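Local coordinates for uncharacterized protein (Legionella longbeachae NSW150, PDB 4JZA), which probably acts as a phosphoinositide phosphatase that removes the 3-phosphate of phosphatidylinositol 3-phosphate, with a likely part in pathogen-host lipid metabolism, at residues R48-L59 with L128-L137. Sequence-based numbering, arbitrary orientation.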
loop_
_atom_site.group_PDB
_atom_site.type_symbol
_atom_site.label_atom_id
_atom_site.label_comp_id
_atom_site.label_asym_id
_atom_site.label_seq_id
_atom_site.Cartn_x
_atom_site.Cartn_y
_atom_site.Cartn_z
ATOM N N ARG A 48 -9.942 10.676 3.051
ATOM C CA ARG A 48 -8.596 10.436 2.504
ATOM C C ARG A 48 -7.600 11.417 3.073
ATOM O O ARG A 48 -6.499 11.030 3.433
ATOM C CB ARG A 48 -8.570 10.531 0.985
ATOM C CG ARG A 48 -7.401 9.815 0.342
ATOM C CD ARG A 48 -7.790 8.431 -0.109
ATOM N NE ARG A 48 -6.629 7.631 -0.361
ATOM C CZ ARG A 48 -5.907 7.063 0.581
ATOM N NH1 ARG A 48 -6.272 7.177 1.836
ATOM N NH2 ARG A 48 -4.818 6.370 0.273
ATOM N N VAL A 49 -7.984 12.677 3.149
ATOM C CA VAL A 49 -7.142 13.644 3.806
ATOM C C VAL A 49 -6.812 13.167 5.215
ATOM O O VAL A 49 -5.639 13.097 5.593
ATOM C CB VAL A 49 -7.777 15.050 3.868
ATOM C CG1 VAL A 49 -6.962 15.969 4.762
ATOM C CG2 VAL A 49 -7.838 15.677 2.489
ATOM N N ASP A 50 -7.843 12.828 5.976
ATOM C CA ASP A 50 -7.678 12.471 7.378
ATOM C C ASP A 50 -6.795 11.253 7.510
ATOM O O ASP A 50 -5.894 11.212 8.320
ATOM C CB ASP A 50 -9.060 12.266 8.028
ATOM C CG ASP A 50 -8.996 11.827 9.511
ATOM O OD1 ASP A 50 -8.507 12.559 10.402
ATOM O OD2 ASP A 50 -9.491 10.737 9.798
ATOM N N SER A 51 -6.997 10.270 6.675
ATOM C CA SER A 51 -6.201 9.043 6.799
ATOM C C SER A 51 -4.719 9.262 6.518
ATOM O O SER A 51 -3.884 8.623 7.138
ATOM C CB SER A 51 -6.744 7.954 5.866
ATOM O OG SER A 51 -6.214 6.699 6.196
ATOM N N LEU A 52 -4.407 10.123 5.558
ATOM C CA LEU A 52 -3.026 10.386 5.196
ATOM C C LEU A 52 -2.330 11.247 6.244
ATOM O O LEU A 52 -1.104 11.131 6.483
ATOM C CB LEU A 52 -2.939 11.033 3.800
ATOM C CG LEU A 52 -3.341 10.123 2.644
ATOM C CD1 LEU A 52 -3.287 10.899 1.358
ATOM C CD2 LEU A 52 -2.466 8.886 2.519
ATOM N N HIS A 53 -3.112 12.141 6.824
ATOM C CA HIS A 53 -2.677 12.931 7.960
ATOM C C HIS A 53 -2.290 11.924 9.027
ATOM O O HIS A 53 -1.121 11.868 9.401
ATOM C CB HIS A 53 -3.810 13.894 8.377
ATOM C CG HIS A 53 -3.527 14.691 9.581
ATOM N ND1 HIS A 53 -3.881 14.274 10.838
ATOM C CD2 HIS A 53 -2.899 15.871 9.739
ATOM C CE1 HIS A 53 -3.495 15.173 11.728
ATOM N NE2 HIS A 53 -2.927 16.173 11.079
ATOM N N LYS A 54 -3.215 11.065 9.464
ATOM C CA LYS A 54 -2.801 10.025 10.418
ATOM C C LYS A 54 -1.628 9.186 9.905
ATOM O O LYS A 54 -0.819 8.746 10.690
ATOM C CB LYS A 54 -3.941 9.083 10.757
ATOM C CG LYS A 54 -4.892 9.622 11.810
ATOM C CD LYS A 54 -6.252 8.948 11.704
ATOM C CE LYS A 54 -7.245 9.673 12.583
ATOM N NZ LYS A 54 -8.610 9.576 12.021
ATOM N N ALA A 55 -1.490 8.975 8.608
ATOM C CA ALA A 55 -0.354 8.209 8.163
ATOM C C ALA A 55 0.954 8.955 8.344
ATOM O O ALA A 55 2.006 8.332 8.575
ATOM C CB ALA A 55 -0.509 7.783 6.721
ATOM N N PHE A 56 0.916 10.276 8.188
ATOM C CA PHE A 56 2.120 11.059 8.508
ATOM C C PHE A 56 2.513 10.875 9.972
ATOM O O PHE A 56 3.691 10.654 10.257
ATOM C CB PHE A 56 1.987 12.550 8.217
ATOM C CG PHE A 56 3.234 13.338 8.508
ATOM C CD1 PHE A 56 4.318 12.791 9.064
ATOM C CD2 PHE A 56 3.318 14.594 8.154
ATOM C CE1 PHE A 56 5.457 13.517 9.319
ATOM C CE2 PHE A 56 4.471 15.319 8.374
ATOM C CZ PHE A 56 5.526 14.781 8.968
ATOM N N TYR A 57 1.539 10.969 10.877
ATOM C CA TYR A 57 1.803 10.781 12.281
ATOM C C TYR A 57 2.354 9.400 12.563
ATOM O O TYR A 57 3.317 9.274 13.313
ATOM C CB TYR A 57 0.570 11.038 13.139
ATOM C CG TYR A 57 0.385 12.493 13.451
ATOM C CD1 TYR A 57 0.088 13.394 12.450
ATOM C CD2 TYR A 57 0.536 12.975 14.748
ATOM C CE1 TYR A 57 -0.092 14.740 12.720
ATOM C CE2 TYR A 57 0.363 14.323 15.038
ATOM C CZ TYR A 57 0.036 15.203 14.016
ATOM O OH TYR A 57 -0.156 16.558 14.280
ATOM N N PHE A 58 1.798 8.361 11.957
ATOM C CA PHE A 58 2.377 7.051 12.170
ATOM C C PHE A 58 3.843 7.044 11.778
ATOM O O PHE A 58 4.692 6.432 12.437
ATOM C CB PHE A 58 1.663 6.026 11.330
ATOM C CG PHE A 58 2.067 4.617 11.631
ATOM C CD1 PHE A 58 3.123 4.048 10.973
ATOM C CD2 PHE A 58 1.365 3.874 12.554
ATOM C CE1 PHE A 58 3.502 2.782 11.244
ATOM C CE2 PHE A 58 1.733 2.587 12.837
ATOM C CZ PHE A 58 2.803 2.043 12.176
ATOM N N LEU A 59 4.134 7.694 10.671
ATOM C CA LEU A 59 5.471 7.677 10.077
ATOM C C LEU A 59 6.457 8.322 11.016
ATOM O O LEU A 59 7.546 7.789 11.272
ATOM C CB LEU A 59 5.427 8.403 8.727
ATOM C CG LEU A 59 6.731 8.565 7.978
ATOM C CD1 LEU A 59 7.399 7.250 7.631
ATOM C CD2 LEU A 59 6.471 9.408 6.739
ATOM N N LEU A 128 6.965 5.711 1.584
ATOM C CA LEU A 128 6.926 5.853 3.054
ATOM C C LEU A 128 5.527 6.212 3.590
ATOM O O LEU A 128 5.014 5.527 4.495
ATOM C CB LEU A 128 7.908 6.900 3.541
ATOM C CG LEU A 128 9.357 6.491 3.551
ATOM C CD1 LEU A 128 10.215 7.699 3.897
ATOM C CD2 LEU A 128 9.632 5.378 4.537
ATOM N N LEU A 129 4.910 7.246 3.011
ATOM C CA LEU A 129 3.509 7.597 3.348
ATOM C C LEU A 129 2.471 6.457 3.087
ATOM O O LEU A 129 1.629 6.131 3.924
ATOM C CB LEU A 129 3.093 8.825 2.552
ATOM C CG LEU A 129 1.759 9.468 2.942
ATOM C CD1 LEU A 129 1.710 9.819 4.399
ATOM C CD2 LEU A 129 1.441 10.693 2.099
ATOM N N ASN A 130 2.572 5.848 1.911
ATOM C CA ASN A 130 1.634 4.852 1.434
ATOM C C ASN A 130 1.641 3.691 2.364
ATOM O O ASN A 130 0.599 3.194 2.744
ATOM C CB ASN A 130 2.028 4.405 0.033
ATOM C CG ASN A 130 1.004 3.474 -0.596
ATOM O OD1 ASN A 130 -0.164 3.824 -0.733
ATOM N ND2 ASN A 130 1.455 2.279 -0.994
ATOM N N GLU A 131 2.839 3.277 2.755
ATOM C CA GLU A 131 3.062 2.082 3.645
ATOM C C GLU A 131 2.835 2.404 5.100
ATOM O O GLU A 131 2.287 1.592 5.836
ATOM C CB GLU A 131 4.444 1.407 3.388
ATOM C CG GLU A 131 4.507 0.759 2.005
ATOM C CD GLU A 131 5.890 0.397 1.513
ATOM O OE1 GLU A 131 6.684 -0.276 2.202
ATOM O OE2 GLU A 131 6.222 0.759 0.395
ATOM N N ALA A 132 3.189 3.598 5.525
ATOM C CA ALA A 132 2.777 4.027 6.867
ATOM C C ALA A 132 1.268 4.001 7.028
ATOM O O ALA A 132 0.782 3.593 8.039
ATOM C CB ALA A 132 3.313 5.414 7.212
ATOM N N GLU A 133 0.514 4.399 6.028
ATOM C CA GLU A 133 -0.931 4.345 6.174
ATOM C C GLU A 133 -1.430 2.907 6.375
ATOM O O GLU A 133 -2.332 2.665 7.149
ATOM C CB GLU A 133 -1.608 4.933 4.951
ATOM C CG GLU A 133 -3.098 5.149 5.166
ATOM C CD GLU A 133 -3.896 5.328 3.883
ATOM O OE1 GLU A 133 -5.004 5.855 4.043
ATOM O OE2 GLU A 133 -3.454 4.959 2.754
ATOM N N GLN A 134 -0.845 1.959 5.658
ATOM C CA GLN A 134 -1.249 0.578 5.746
ATOM C C GLN A 134 -1.049 0.011 7.130
ATOM O O GLN A 134 -1.939 -0.601 7.668
ATOM C CB GLN A 134 -0.404 -0.230 4.765
ATOM C CG GLN A 134 -0.643 0.046 3.276
ATOM C CD GLN A 134 0.336 -0.727 2.440
ATOM O OE1 GLN A 134 0.936 -1.586 2.916
ATOM N NE2 GLN A 134 0.429 -0.507 1.236
ATOM N N TYR A 135 0.147 0.210 7.690
ATOM C CA TYR A 135 0.462 -0.209 9.060
ATOM C C TYR A 135 -0.397 0.591 10.062
ATOM O O TYR A 135 -0.883 -0.001 11.030
ATOM C CB TYR A 135 1.949 -0.101 9.393
ATOM C CG TYR A 135 2.751 -1.238 8.860
ATOM C CD1 TYR A 135 3.294 -1.183 7.606
ATOM C CD2 TYR A 135 3.011 -2.355 9.627
ATOM C CE1 TYR A 135 4.030 -2.230 7.098
ATOM C CE2 TYR A 135 3.748 -3.410 9.134
ATOM C CZ TYR A 135 4.236 -3.329 7.862
ATOM O OH TYR A 135 4.951 -4.343 7.330
ATOM N N ALA A 136 -0.654 1.874 9.836
ATOM C CA ALA A 136 -1.605 2.560 10.751
ATOM C C ALA A 136 -2.963 1.885 10.781
ATOM O O ALA A 136 -3.591 1.787 11.853
ATOM C CB ALA A 136 -1.836 4.043 10.401
ATOM N N LEU A 137 -3.411 1.439 9.595
ATOM C CA LEU A 137 -4.699 0.759 9.469
ATOM C C LEU A 137 -4.710 -0.653 10.097
ATOM O O LEU A 137 -5.723 -1.043 10.693
ATOM C CB LEU A 137 -5.134 0.674 8.009
ATOM C CG LEU A 137 -5.477 1.999 7.349
ATOM C CD1 LEU A 137 -5.596 1.784 5.840
ATOM C CD2 LEU A 137 -6.745 2.647 7.917
#
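In a buried crossing of helix 41-62 with helix 122-140, segments 48-59 and 128-137 meet at 93° with their axes 8.0 Å apart at closest approach, and Glu-133 enters as a knob among Arg-48, Ser-51, Leu-52 and Ala-55. Its CG stands anti to the backbone N (chi1 -169°) and the chain runs on extended, which carries the carboxylate along helix 41-62 to Arg-48. There the guanidinium grips it end-on through two nitrogens: NH1 of Arg-48 lies 2.9 Å from OE1 of Glu-133, and NH2 reaches OE2. Both bonds are nearly straight, and the two planes lie only 15° apart. Ser-51 OG gives OE1 of Glu-133 a second donor at 2.6 Å, on the anti lone pair, while Arg-341 pairs with OE2. The guanidinium is held in turn by the backbone oxygens of Asp-653 and Pro-614, so the buried ion pair belongs to a wider polar network.

The crossing falls at two alanines, Ala-55 and Ala-132: Ala-55 CB lies against Glu-133 CB at 3.5 Å, and Ala-132 CB is 3.5 Å from Ala-55 O. Beyond it, one face of the Phe-58 ring lies over the Tyr-135 to Ala-136 backbone, with CZ of Phe-58 3.6 Å from Tyr-135 CB. Leu-129 CD1 packs against Ala-55 CB at 3.8 Å and also touches the Leu-52 carbonyl oxygen. Helices 95-116 and 315-325 cover parts of the same surface; the whole is a near-perpendicular packing of two helices, with alanines at the crossing and a buried salt bridge beside it.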